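Cysteine protease (Xylella fastidiosa, PDB 3OIS) probably cleaves peptide bonds as a papain-family cysteine peptidase, and also binds the nucleotide uridine-5'-diphosphate. Local coordinates at residues Y33-D38 with G236-C241; G73-C78 with S103-Y108; P221-L226 with I248-I253; I253-G258 with G265-P270. All coordinates share one frame; numbering follows the deposited sequence.

Contact 1 (Y33-D38 with G236-C241); sequences YGYIPD and GHAVLC
The carbonyl O of G236 serves two backbone donors of the N-terminal segment. Y35 N reaches G236 O at 3.0 Å with an N-H...O angle of 161°, coming from above the carbonyl plane; G34 N meets G236 O at 3.2 Å in a weak bond. Further polar atoms are met outside the pair: Y33 bonds through its backbone to C78, G34 and I36 to A124, and H237 to F208, while Y35 OH pairs with D282. With CG of Y35 anti to its backbone N (chi1 159°), the ring has G236 CA at its edge, 3.9 Å from Y35 CD2. The first side-chain carbons also meet, Y35 CB lying 4.1 Å from A238 CB. The Y33 ring points an edge at the H237 face in an offset edge-to-face pair, planes at 66°. The GHA sequence on strand 233-245 matches the active-site histidine motif of papain-like peptidases, and the Y33-C78 bond brings residues 33-35 up to what is probably the papain-like active site.

Contact 2 (G73-C78 with S103-Y108); sequences GRIGSC and SRLFIY
The GSC sequence leading into helix 78-93 matches the active-site cysteine motif of papain-like peptidases; its G76 and S77, with I75 just before them, pack on L105 and Y108 of helix 104-114. S77 covers one face of the Y108 ring: its CA stands 4.2 Å from the ring centroid and only 4° off the ring normal, a CH-pi contact, while S77 CB is 3.9 Å from Y108 CD2. At G76, the centre of an inverse gamma turn, the carbonyl O comes obliquely to the same ring, 3.3 Å from Y108 CE1. The ring gets there because Y108 CG is anti to the backbone N (chi1 -171°), which sends it out toward the loop. Its hydroxyl is held by D121 and G123; D121 OD1 also bonds G76 N, so one carboxylate fixes both partners. I75 adds an apolar tip, with CD1 3.7 Å from L105 CD2, the two side chains crossing near a right angle. S77 OG turns to Y146 and N81. At the start of helix 104-114, S103, in the N-cap position, accepts through OG from F106 N at 3.1 Å, the bond being bent to 154°. No hydrogen bond joins the segments directly, and the interface is that of a loop packed against a helix in the helical part of a papain-like fold, beside the helix that begins at C78.

Contact 3 (P221-L226 with I248-I253); sequences PVRIPL and IRHFRI
One face of the R223 guanidinium carries I248 CD1, 4.0 Å above its plane and offset toward the rim, while the H250 ring has water 1 and I248 C at its edge. The guanidinium and imidazole planes are 55° apart. H250 follows R249 in a G1 beta bulge at the start of strand 250-254, in the antiparallel sheet of the papain-like fold. H250 ND1 donates to I248 O at 2.8 Å, with the acceptor 2° out of the ring plane, which fixes the ring's rotation. The R223 chain, extended from CG to NE, crosses the H250 side chain at about a right angle and runs past its NE2, with R223 CB and CD each 4.0 Å from H250 NE2. The 221-226 loop is also tied to the neighbouring strand through backbone bonds of V222 and I224 to W268. Deeper in, I224 CD1 meets I253 CD1 at 3.7 Å, the side chains crossing near a right angle. Water 1 bridges the two segments: it donates to I224 O at 2.7 Å and lies 2.9 Å from H250 NE2.

Contact 4 (I253-G258 with G265-P270); sequences IRNSWG and GYFWMP
Backbone bonds pair I253 with F267: I253 N reaches F267 O at 2.8 Å and F267 N reaches I253 O at 2.9 Å, making an antiparallel hydrogen-bonded pair. R254 and Y266 form the next, non-hydrogen-bonded pair. Beyond it N255 N donates to G265 O at 3.1 Å, and water 2 links the loop ends, accepting from W257 N and donating to G258 O and G265 O. The strands make a beta hairpin, and the NSWG sequence leaving its first strand matches the papain-family motif whose asparagine orients the active-site histidine, a part N255 may play. Among side-chain polar contacts, R254 NH1 donates to Y266 OH at 3.1 Å, the oxygen lying near the guanidinium plane at its edge; that plane stands 73° from the Y266 ring. The same guanidinium also bonds the carbonyls of F67 and Q68. Carbon contacts lie on both sheet faces: R254 CB is 3.5 Å from Y266 CE2 on one, and I253 CG1 3.8 Å from F267 CB on the other. A polar group meets a ring where N255 CG, anti to the backbone N (chi1 -152°), sets the amide beside F267, N255 ND2 lying 3.5 Å from F267 CE1 with the planes 71° apart.

Contacts 1, 2 and 4 are buried, with all touching residues of contact 2 and all but one of contacts 1 and 4 buried, whereas contact 3 is partly open and lies about 17 Å from the chain centre, measured between centres. Contacts 1 and 4 meet where strands 233-245 and 250-254 run side by side, L240 O lying 2.9 Å from R254 N. Contact 2 reaches the same region from the helical side, through C78, which touches Y33 and H237. Contacts 3 and 4 share I253. Chemistry follows position: contact 4 adds a water to direct strand bonds, contact 1 rests on one shared carbonyl and an edge-to-face ring pair, contact 2 on ring and apolar packing, and contact 3, without direct hydrogen bonds, is water-bridged.

Contact 1 (Y33-D38 with G236-C241)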
loop_
_atom_site.group_PDB
_atom_site.type_symbol
_atom_site.label_atom_id
_atom_site.label_comp_id
_atom_site.label_asym_id
_atom_site.label_seq_id
_atom_site.Cartn_x
_atom_site.Cartn_y
_atom_site.Cartn_z
ATOM N N TYR A 33 -5.288 -9.083 -0.900
ATOM C CA TYR A 33 -3.896 -8.817 -1.306
ATOM C C TYR A 33 -3.910 -7.871 -2.516
ATOM O O TYR A 33 -4.593 -6.843 -2.462
ATOM C CB TYR A 33 -3.172 -10.119 -1.647
ATOM C CG TYR A 33 -3.106 -11.079 -0.515
ATOM C CD1 TYR A 33 -2.797 -10.629 0.783
ATOM C CD2 TYR A 33 -3.199 -12.485 -0.742
ATOM C CE1 TYR A 33 -2.741 -11.515 1.827
ATOM C CE2 TYR A 33 -3.115 -13.399 0.347
ATOM C CZ TYR A 33 -2.896 -12.908 1.597
ATOM O OH TYR A 33 -2.821 -13.836 2.659
ATOM N N GLY A 34 -3.109 -8.148 -3.542
ATOM C CA GLY A 34 -3.190 -7.289 -4.709
ATOM C C GLY A 34 -1.914 -6.658 -5.245
ATOM O O GLY A 34 -1.957 -5.819 -6.168
ATOM N N TYR A 35 -0.787 -6.937 -4.622
ATOM C CA TYR A 35 0.458 -6.342 -5.086
ATOM C C TYR A 35 1.091 -7.239 -6.176
ATOM O O TYR A 35 1.241 -8.423 -5.986
ATOM C CB TYR A 35 1.414 -6.274 -3.870
ATOM C CG TYR A 35 2.897 -6.159 -4.181
ATOM C CD1 TYR A 35 3.463 -5.014 -4.812
ATOM C CD2 TYR A 35 3.757 -7.209 -3.851
ATOM C CE1 TYR A 35 4.887 -4.913 -5.061
ATOM C CE2 TYR A 35 5.165 -7.111 -4.115
ATOM C CZ TYR A 35 5.704 -5.981 -4.724
ATOM O OH TYR A 35 7.120 -5.920 -4.916
ATOM N N ILE A 36 1.466 -6.612 -7.288
ATOM C CA ILE A 36 2.267 -7.288 -8.334
ATOM C C ILE A 36 3.587 -6.531 -8.360
ATOM O O ILE A 36 3.571 -5.277 -8.303
ATOM C CB ILE A 36 1.598 -7.020 -9.701
ATOM C CG1 ILE A 36 0.103 -7.540 -9.866
ATOM C CG2 ILE A 36 2.547 -7.711 -10.816
ATOM C CD1 ILE A 36 -0.722 -6.987 -11.249
ATOM N N PRO A 37 4.742 -7.219 -8.372
ATOM C CA PRO A 37 6.003 -6.500 -8.402
ATOM C C PRO A 37 6.085 -5.511 -9.557
ATOM O O PRO A 37 5.649 -5.784 -10.660
ATOM C CB PRO A 37 7.044 -7.635 -8.556
ATOM C CG PRO A 37 6.317 -8.838 -7.905
ATOM C CD PRO A 37 4.923 -8.676 -8.486
ATOM N N ASP A 38 6.706 -4.351 -9.306
ATOM C CA ASP A 38 6.839 -3.317 -10.326
ATOM C C ASP A 38 7.775 -3.853 -11.434
ATOM O O ASP A 38 8.849 -4.349 -11.126
ATOM C CB ASP A 38 7.633 -2.095 -9.785
ATOM C CG ASP A 38 6.813 -1.107 -8.967
ATOM O OD1 ASP A 38 5.572 -1.201 -8.940
ATOM O OD2 ASP A 38 7.479 -0.153 -8.432
ATOM N N GLY A 236 1.018 -11.591 -2.637
ATOM C CA GLY A 236 1.762 -10.348 -2.636
ATOM C C GLY A 236 0.889 -9.251 -2.045
ATOM O O GLY A 236 -0.212 -9.043 -2.539
ATOM N N HIS A 237 1.414 -8.570 -1.017
ATOM C CA HIS A 237 0.638 -7.529 -0.329
ATOM C C HIS A 237 1.402 -6.221 -0.373
ATOM O O HIS A 237 2.607 -6.258 -0.618
ATOM C CB HIS A 237 0.303 -7.932 1.124
ATOM C CG HIS A 237 -0.839 -7.172 1.686
ATOM N ND1 HIS A 237 -0.961 -6.806 3.020
ATOM C CD2 HIS A 237 -1.951 -6.732 1.077
ATOM C CE1 HIS A 237 -2.104 -6.173 3.191
ATOM N NE2 HIS A 237 -2.718 -6.100 2.025
ATOM N N ALA A 238 0.719 -5.102 -0.117
ATOM C CA ALA A 238 1.417 -3.784 -0.066
ATOM C C ALA A 238 0.753 -2.994 1.035
ATOM O O ALA A 238 -0.476 -3.097 1.224
ATOM C CB ALA A 238 1.315 -3.051 -1.385
ATOM N N VAL A 239 1.619 -2.279 1.787
ATOM C CA VAL A 239 1.106 -1.534 2.973
ATOM C C VAL A 239 1.857 -0.229 3.079
ATOM O O VAL A 239 2.822 0.036 2.369
ATOM C CB VAL A 239 1.377 -2.366 4.267
ATOM C CG1 VAL A 239 0.573 -3.669 4.230
ATOM C CG2 VAL A 239 2.861 -2.704 4.381
ATOM N N LEU A 240 1.373 0.639 3.968
ATOM C CA LEU A 240 2.096 1.866 4.350
ATOM C C LEU A 240 2.912 1.573 5.635
ATOM O O LEU A 240 2.359 1.070 6.643
ATOM C CB LEU A 240 1.074 2.997 4.615
ATOM C CG LEU A 240 1.748 4.375 4.911
ATOM C CD1 LEU A 240 2.172 5.002 3.539
ATOM C CD2 LEU A 240 0.707 5.282 5.650
ATOM N N CYS A 241 4.216 1.903 5.635
ATOM C CA CYS A 241 5.003 1.771 6.835
ATOM C C CYS A 241 5.058 3.102 7.597
ATOM O O CYS A 241 5.266 4.131 7.014
ATOM C CB CYS A 241 6.444 1.372 6.422
ATOM S SG CYS A 241 7.544 1.184 7.860
#

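Contact 2 (G73-C78 with S103-Y108)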
loop_
_atom_site.group_PDB
_atom_site.type_symbol
_atom_site.label_atom_id
_atom_site.label_comp_id
_atom_site.label_asym_id
_atom_site.label_seq_id
_atom_site.Cartn_x
_atom_site.Cartn_y
_atom_site.Cartn_z
ATOM N N GLY A 73 -11.369 -5.324 2.317
ATOM C CA GLY A 73 -12.293 -6.446 2.030
ATOM C C GLY A 73 -11.791 -7.428 0.966
ATOM O O GLY A 73 -10.594 -7.844 0.963
ATOM N N ARG A 74 -12.720 -7.867 0.126
ATOM C CA ARG A 74 -12.522 -9.111 -0.610
ATOM C C ARG A 74 -11.977 -8.897 -2.007
ATOM O O ARG A 74 -12.125 -9.811 -2.858
ATOM C CB ARG A 74 -13.907 -9.788 -0.734
ATOM C CG ARG A 74 -14.505 -10.162 0.628
ATOM C CD ARG A 74 -15.960 -10.633 0.463
ATOM N NE ARG A 74 -16.756 -9.462 0.211
ATOM C CZ ARG A 74 -18.025 -9.487 -0.231
ATOM N NH1 ARG A 74 -18.626 -10.677 -0.455
ATOM N NH2 ARG A 74 -18.670 -8.338 -0.418
ATOM N N ILE A 75 -11.394 -7.751 -2.253
ATOM C CA ILE A 75 -10.749 -7.502 -3.548
ATOM C C ILE A 75 -9.227 -7.216 -3.392
ATOM O O ILE A 75 -8.704 -7.029 -2.272
ATOM C CB ILE A 75 -11.492 -6.338 -4.263
ATOM C CG1 ILE A 75 -11.393 -4.980 -3.473
ATOM C CG2 ILE A 75 -12.882 -6.803 -4.736
ATOM C CD1 ILE A 75 -12.009 -3.748 -4.350
ATOM N N GLY A 76 -8.538 -7.077 -4.547
ATOM C CA GLY A 76 -7.052 -7.004 -4.585
ATOM C C GLY A 76 -6.525 -5.586 -4.649
ATOM O O GLY A 76 -5.677 -5.236 -5.514
ATOM N N SER A 77 -7.081 -4.748 -3.742
ATOM C CA SER A 77 -6.881 -3.336 -3.831
ATOM C C SER A 77 -5.813 -2.839 -2.866
ATOM O O SER A 77 -5.795 -1.644 -2.540
ATOM C CB SER A 77 -8.247 -2.631 -3.635
ATOM O OG SER A 77 -8.711 -2.937 -2.324
ATOM N N CYS A 78 -4.929 -3.727 -2.407
ATOM C CA CYS A 78 -3.971 -3.305 -1.340
ATOM C C CYS A 78 -3.114 -2.104 -1.786
ATOM O O CYS A 78 -2.848 -1.193 -0.940
ATOM C CB CYS A 78 -2.995 -4.417 -0.851
ATOM S SG CYS A 78 -1.989 -5.064 -2.244
ATOM N N SER A 103 -10.535 8.214 -2.490
ATOM C CA SER A 103 -11.218 7.086 -3.182
ATOM C C SER A 103 -10.300 5.941 -3.644
ATOM O O SER A 103 -9.620 6.052 -4.671
ATOM C CB SER A 103 -12.015 7.574 -4.401
ATOM O OG SER A 103 -12.606 6.433 -4.974
ATOM N N ARG A 104 -10.349 4.835 -2.910
ATOM C CA ARG A 104 -9.498 3.654 -3.205
ATOM C C ARG A 104 -9.909 3.008 -4.506
ATOM O O ARG A 104 -9.042 2.587 -5.284
ATOM C CB ARG A 104 -9.615 2.669 -2.060
ATOM C CG ARG A 104 -8.802 3.213 -0.797
ATOM C CD ARG A 104 -9.188 2.398 0.458
ATOM N NE ARG A 104 -10.589 2.555 0.888
ATOM C CZ ARG A 104 -11.320 1.678 1.590
ATOM N NH1 ARG A 104 -10.847 0.478 1.944
ATOM N NH2 ARG A 104 -12.618 2.030 1.905
ATOM N N LEU A 105 -11.219 2.976 -4.793
ATOM C CA LEU A 105 -11.624 2.333 -6.064
ATOM C C LEU A 105 -11.272 3.226 -7.246
ATOM O O LEU A 105 -10.992 2.719 -8.293
ATOM C CB LEU A 105 -13.128 2.085 -6.128
ATOM C CG LEU A 105 -13.610 0.938 -5.238
ATOM C CD1 LEU A 105 -15.099 0.689 -5.575
ATOM C CD2 LEU A 105 -12.792 -0.356 -5.522
ATOM N N PHE A 106 -11.266 4.576 -7.046
ATOM C CA PHE A 106 -10.788 5.440 -8.129
ATOM C C PHE A 106 -9.290 5.065 -8.472
ATOM O O PHE A 106 -8.876 4.990 -9.671
ATOM C CB PHE A 106 -10.808 6.923 -7.717
ATOM C CG PHE A 106 -10.372 7.861 -8.804
ATOM C CD1 PHE A 106 -11.318 8.352 -9.726
ATOM C CD2 PHE A 106 -9.022 8.265 -8.926
ATOM C CE1 PHE A 106 -10.918 9.203 -10.709
ATOM C CE2 PHE A 106 -8.610 9.119 -9.957
ATOM C CZ PHE A 106 -9.615 9.579 -10.858
ATOM N N ILE A 107 -8.464 4.902 -7.471
ATOM C CA ILE A 107 -7.091 4.508 -7.737
ATOM C C ILE A 107 -7.073 3.148 -8.426
ATOM O O ILE A 107 -6.390 3.014 -9.424
ATOM C CB ILE A 107 -6.199 4.545 -6.502
ATOM C CG1 ILE A 107 -6.100 5.992 -5.923
ATOM C CG2 ILE A 107 -4.737 3.990 -6.733
ATOM C CD1 ILE A 107 -5.614 5.932 -4.534
ATOM N N TYR A 108 -7.770 2.180 -7.860
ATOM C CA TYR A 108 -7.699 0.770 -8.332
ATOM C C TYR A 108 -8.238 0.656 -9.767
ATOM O O TYR A 108 -7.717 -0.105 -10.559
ATOM C CB TYR A 108 -8.411 -0.178 -7.339
ATOM C CG TYR A 108 -8.212 -1.677 -7.621
ATOM C CD1 TYR A 108 -6.920 -2.174 -7.995
ATOM C CD2 TYR A 108 -9.270 -2.577 -7.410
ATOM C CE1 TYR A 108 -6.741 -3.572 -8.196
ATOM C CE2 TYR A 108 -9.133 -3.961 -7.673
ATOM C CZ TYR A 108 -7.848 -4.424 -8.083
ATOM O OH TYR A 108 -7.733 -5.767 -8.258
#

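Contact 3 (P221-L226 with I248-I253)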
loop_
_atom_site.group_PDB
_atom_site.type_symbol
_atom_site.label_atom_id
_atom_site.label_comp_id
_atom_site.label_asym_id
_atom_site.label_seq_id
_atom_site.Cartn_x
_atom_site.Cartn_y
_atom_site.Cartn_z
ATOM N N PRO A 221 -0.667 -13.147 13.999
ATOM C CA PRO A 221 -0.003 -12.469 15.139
ATOM C C PRO A 221 0.405 -11.047 14.838
ATOM O O PRO A 221 0.679 -10.669 13.678
ATOM C CB PRO A 221 1.229 -13.362 15.417
ATOM C CG PRO A 221 1.524 -14.016 13.961
ATOM C CD PRO A 221 0.104 -14.321 13.533
ATOM N N VAL A 222 0.470 -10.228 15.895
ATOM C CA VAL A 222 0.833 -8.808 15.702
ATOM C C VAL A 222 2.257 -8.722 15.133
ATOM O O VAL A 222 2.509 -7.902 14.188
ATOM C CB VAL A 222 0.744 -7.989 17.023
ATOM C CG1 VAL A 222 1.202 -6.583 16.754
ATOM C CG2 VAL A 222 -0.658 -8.003 17.516
ATOM N N ARG A 223 3.165 -9.526 15.666
ATOM C CA ARG A 223 4.466 -9.642 15.070
ATOM C C ARG A 223 4.507 -10.670 13.929
ATOM O O ARG A 223 4.204 -11.817 14.110
ATOM C CB ARG A 223 5.555 -10.012 16.151
ATOM C CG ARG A 223 5.650 -8.957 17.264
ATOM C CD ARG A 223 6.828 -9.244 18.184
ATOM N NE ARG A 223 6.713 -8.252 19.254
ATOM C CZ ARG A 223 7.649 -7.980 20.156
ATOM N NH1 ARG A 223 7.391 -7.073 21.096
ATOM N NH2 ARG A 223 8.830 -8.568 20.085
ATOM N N ILE A 224 4.889 -10.212 12.751
ATOM C CA ILE A 224 4.974 -11.101 11.594
ATOM C C ILE A 224 6.220 -11.991 11.742
ATOM O O ILE A 224 7.314 -11.486 11.878
ATOM C CB ILE A 224 5.008 -10.297 10.312
ATOM C CG1 ILE A 224 3.793 -9.419 10.253
ATOM C CG2 ILE A 224 4.975 -11.238 9.105
ATOM C CD1 ILE A 224 3.842 -8.478 8.933
ATOM N N PRO A 225 6.038 -13.334 11.709
ATOM C CA PRO A 225 7.216 -14.237 11.848
ATOM C C PRO A 225 8.020 -14.129 10.624
ATOM O O PRO A 225 7.452 -13.998 9.519
ATOM C CB PRO A 225 6.571 -15.638 11.874
ATOM C CG PRO A 225 5.164 -15.411 12.271
ATOM C CD PRO A 225 4.751 -14.055 11.860
ATOM N N LEU A 226 9.331 -14.244 10.778
ATOM C CA LEU A 226 10.238 -14.444 9.650
ATOM C C LEU A 226 9.967 -15.775 8.950
ATOM O O LEU A 226 9.868 -16.846 9.601
ATOM C CB LEU A 226 11.642 -14.430 10.175
ATOM C CG LEU A 226 12.690 -14.163 9.152
ATOM C CD1 LEU A 226 12.479 -12.766 8.527
ATOM C CD2 LEU A 226 14.100 -14.213 9.852
ATOM N N ILE A 248 12.687 -3.493 19.672
ATOM C CA ILE A 248 12.246 -4.830 19.265
ATOM C C ILE A 248 12.682 -5.159 17.795
ATOM O O ILE A 248 12.397 -6.241 17.321
ATOM C CB ILE A 248 10.713 -4.966 19.456
ATOM C CG1 ILE A 248 9.972 -3.956 18.546
ATOM C CG2 ILE A 248 10.356 -4.775 21.012
ATOM C CD1 ILE A 248 8.516 -4.300 18.345
ATOM N N ARG A 249 13.386 -4.237 17.119
ATOM C CA ARG A 249 13.901 -4.421 15.737
ATOM C C ARG A 249 12.734 -4.868 14.823
ATOM O O ARG A 249 12.809 -5.867 14.101
ATOM C CB ARG A 249 15.093 -5.411 15.696
ATOM C CG ARG A 249 16.364 -4.891 16.483
ATOM C CD ARG A 249 17.461 -5.990 16.520
ATOM N NE ARG A 249 17.659 -6.508 15.151
ATOM C CZ ARG A 249 18.379 -5.924 14.187
ATOM N NH1 ARG A 249 18.412 -6.489 12.969
ATOM N NH2 ARG A 249 19.094 -4.808 14.425
ATOM N N HIS A 250 11.667 -4.099 14.903
ATOM C CA HIS A 250 10.508 -4.221 13.927
ATOM C C HIS A 250 10.134 -2.848 13.377
ATOM O O HIS A 250 10.292 -1.849 14.076
ATOM C CB HIS A 250 9.281 -4.826 14.558
ATOM C CG HIS A 250 9.354 -6.301 14.818
ATOM N ND1 HIS A 250 10.256 -6.869 15.705
ATOM C CD2 HIS A 250 8.614 -7.321 14.324
ATOM C CE1 HIS A 250 10.070 -8.181 15.726
ATOM N NE2 HIS A 250 9.055 -8.472 14.921
ATOM N N PHE A 251 9.653 -2.810 12.136
ATOM C CA PHE A 251 8.984 -1.668 11.511
ATOM C C PHE A 251 7.492 -1.804 11.720
ATOM O O PHE A 251 6.932 -2.930 11.763
ATOM C CB PHE A 251 9.279 -1.599 9.977
ATOM C CG PHE A 251 10.659 -1.099 9.655
ATOM C CD1 PHE A 251 10.856 0.218 9.300
ATOM C CD2 PHE A 251 11.713 -1.953 9.671
ATOM C CE1 PHE A 251 12.091 0.738 8.966
ATOM C CE2 PHE A 251 13.043 -1.458 9.368
ATOM C CZ PHE A 251 13.223 -0.114 9.001
ATOM N N ARG A 252 6.840 -0.657 11.932
ATOM C CA ARG A 252 5.380 -0.655 12.181
ATOM C C ARG A 252 4.660 -0.464 10.859
ATOM O O ARG A 252 4.967 0.466 10.088
ATOM C CB ARG A 252 5.051 0.564 13.059
ATOM C CG ARG A 252 3.602 0.623 13.554
ATOM C CD ARG A 252 3.423 -0.526 14.492
ATOM N NE ARG A 252 2.164 -0.324 15.237
ATOM C CZ ARG A 252 1.663 -1.206 16.115
ATOM N NH1 ARG A 252 2.214 -2.439 16.267
ATOM N NH2 ARG A 252 0.559 -0.878 16.838
ATOM N N ILE A 253 3.725 -1.375 10.582
ATOM C CA ILE A 253 2.975 -1.318 9.301
ATOM C C ILE A 253 1.473 -1.111 9.542
ATOM O O ILE A 253 0.886 -1.739 10.394
ATOM C CB ILE A 253 3.339 -2.529 8.380
ATOM C CG1 ILE A 253 3.033 -3.801 9.044
ATOM C CG2 ILE A 253 4.871 -2.542 7.993
ATOM C CD1 ILE A 253 3.061 -4.965 8.018
HETATM O O HOH W 1 8.423 -11.252 14.297
#

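Contact 4 (I253-G258 with G265-P270)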
loop_
_atom_site.group_PDB
_atom_site.type_symbol
_atom_site.label_atom_id
_atom_site.label_comp_id
_atom_site.label_asym_id
_atom_site.label_seq_id
_atom_site.Cartn_x
_atom_site.Cartn_y
_atom_site.Cartn_z
ATOM N N ILE A 253 3.725 -1.375 10.582
ATOM C CA ILE A 253 2.975 -1.318 9.301
ATOM C C ILE A 253 1.473 -1.111 9.542
ATOM O O ILE A 253 0.886 -1.739 10.394
ATOM C CB ILE A 253 3.339 -2.529 8.380
ATOM C CG1 ILE A 253 3.033 -3.801 9.044
ATOM C CG2 ILE A 253 4.871 -2.542 7.993
ATOM C CD1 ILE A 253 3.061 -4.965 8.018
ATOM N N ARG A 254 0.873 -0.212 8.762
ATOM C CA ARG A 254 -0.585 -0.000 8.686
ATOM C C ARG A 254 -1.104 -0.979 7.711
ATOM O O ARG A 254 -0.793 -0.928 6.520
ATOM C CB ARG A 254 -0.762 1.418 8.179
ATOM C CG ARG A 254 -2.247 1.835 8.054
ATOM C CD ARG A 254 -2.351 3.230 7.385
ATOM N NE ARG A 254 -3.681 3.445 6.911
ATOM C CZ ARG A 254 -4.730 3.909 7.643
ATOM N NH1 ARG A 254 -4.570 4.253 8.941
ATOM N NH2 ARG A 254 -5.936 4.044 7.089
ATOM N N ASN A 255 -1.899 -1.940 8.198
ATOM C CA ASN A 255 -2.512 -2.932 7.259
ATOM C C ASN A 255 -3.899 -2.380 6.807
ATOM O O ASN A 255 -4.302 -1.278 7.279
ATOM C CB ASN A 255 -2.594 -4.289 7.887
ATOM C CG ASN A 255 -2.555 -5.428 6.851
ATOM O OD1 ASN A 255 -2.754 -5.198 5.663
ATOM N ND2 ASN A 255 -2.267 -6.640 7.308
ATOM N N SER A 256 -4.584 -3.059 5.889
ATOM C CA SER A 256 -5.846 -2.626 5.308
ATOM C C SER A 256 -6.846 -3.768 5.456
ATOM O O SER A 256 -7.631 -4.030 4.553
ATOM C CB SER A 256 -5.613 -2.242 3.827
ATOM O OG SER A 256 -4.859 -3.299 3.185
ATOM N N TRP A 257 -6.826 -4.423 6.607
ATOM C CA TRP A 257 -7.721 -5.595 6.876
ATOM C C TRP A 257 -8.643 -5.252 8.043
ATOM O O TRP A 257 -9.207 -6.168 8.698
ATOM C CB TRP A 257 -6.917 -6.871 7.199
ATOM C CG TRP A 257 -6.109 -7.351 5.988
ATOM C CD1 TRP A 257 -6.259 -6.958 4.652
ATOM C CD2 TRP A 257 -4.933 -8.183 6.034
ATOM N NE1 TRP A 257 -5.271 -7.594 3.859
ATOM C CE2 TRP A 257 -4.459 -8.326 4.703
ATOM C CE3 TRP A 257 -4.272 -8.874 7.068
ATOM C CZ2 TRP A 257 -3.332 -9.122 4.407
ATOM C CZ3 TRP A 257 -3.177 -9.666 6.773
ATOM C CH2 TRP A 257 -2.679 -9.745 5.456
ATOM N N GLY A 258 -8.941 -3.971 8.213
ATOM C CA GLY A 258 -9.825 -3.557 9.354
ATOM C C GLY A 258 -9.119 -3.472 10.705
ATOM O O GLY A 258 -7.914 -3.839 10.844
ATOM N N GLY A 265 -5.430 -2.870 13.742
ATOM C CA GLY A 265 -5.154 -2.904 12.282
ATOM C C GLY A 265 -3.678 -2.762 11.942
ATOM O O GLY A 265 -3.306 -2.853 10.746
ATOM N N TYR A 266 -2.821 -2.488 12.921
ATOM C CA TYR A 266 -1.385 -2.339 12.700
ATOM C C TYR A 266 -0.582 -3.605 13.112
ATOM O O TYR A 266 -1.012 -4.397 14.018
ATOM C CB TYR A 266 -0.823 -1.141 13.510
ATOM C CG TYR A 266 -1.270 0.195 12.926
ATOM C CD1 TYR A 266 -2.628 0.679 13.088
ATOM C CD2 TYR A 266 -0.394 0.974 12.162
ATOM C CE1 TYR A 266 -3.013 1.892 12.552
ATOM C CE2 TYR A 266 -0.832 2.197 11.596
ATOM C CZ TYR A 266 -2.131 2.613 11.757
ATOM O OH TYR A 266 -2.511 3.781 11.184
ATOM N N PHE A 267 0.573 -3.787 12.489
ATOM C CA PHE A 267 1.447 -4.943 12.763
ATOM C C PHE A 267 2.897 -4.516 12.841
ATOM O O PHE A 267 3.250 -3.352 12.516
ATOM C CB PHE A 267 1.282 -5.983 11.623
ATOM C CG PHE A 267 -0.086 -6.595 11.556
ATOM C CD1 PHE A 267 -1.155 -5.984 10.857
ATOM C CD2 PHE A 267 -0.294 -7.858 12.155
ATOM C CE1 PHE A 267 -2.454 -6.648 10.778
ATOM C CE2 PHE A 267 -1.543 -8.541 12.057
ATOM C CZ PHE A 267 -2.635 -7.931 11.388
ATOM N N TRP A 268 3.749 -5.430 13.297
ATOM C CA TRP A 268 5.182 -5.230 13.373
ATOM C C TRP A 268 5.863 -6.210 12.463
ATOM O O TRP A 268 5.570 -7.443 12.529
ATOM C CB TRP A 268 5.692 -5.563 14.780
ATOM C CG TRP A 268 5.390 -4.528 15.903
ATOM C CD1 TRP A 268 4.662 -4.769 17.059
ATOM C CD2 TRP A 268 5.937 -3.196 16.044
ATOM N NE1 TRP A 268 4.688 -3.655 17.885
ATOM C CE2 TRP A 268 5.427 -2.669 17.276
ATOM C CE3 TRP A 268 6.734 -2.372 15.223
ATOM C CZ2 TRP A 268 5.689 -1.370 17.692
ATOM C CZ3 TRP A 268 7.061 -1.103 15.694
ATOM C CH2 TRP A 268 6.500 -0.608 16.894
ATOM N N MET A 269 6.752 -5.681 11.606
ATOM C CA MET A 269 7.494 -6.480 10.643
ATOM C C MET A 269 8.991 -6.480 11.052
ATOM O O MET A 269 9.552 -5.432 11.155
ATOM C CB MET A 269 7.409 -5.894 9.208
ATOM C CG MET A 269 8.238 -6.770 8.222
ATOM S SD MET A 269 7.972 -6.180 6.477
ATOM C CE MET A 269 6.369 -6.954 6.131
ATOM N N PRO A 270 9.632 -7.643 11.198
ATOM C CA PRO A 270 11.047 -7.672 11.634
ATOM C C PRO A 270 11.988 -6.951 10.660
ATOM O O PRO A 270 11.765 -6.971 9.457
ATOM C CB PRO A 270 11.425 -9.172 11.611
ATOM C CG PRO A 270 10.085 -9.928 11.500
ATOM C CD PRO A 270 9.050 -8.978 10.976
HETATM O O HOH W 2 -5.631 -4.021 9.243
#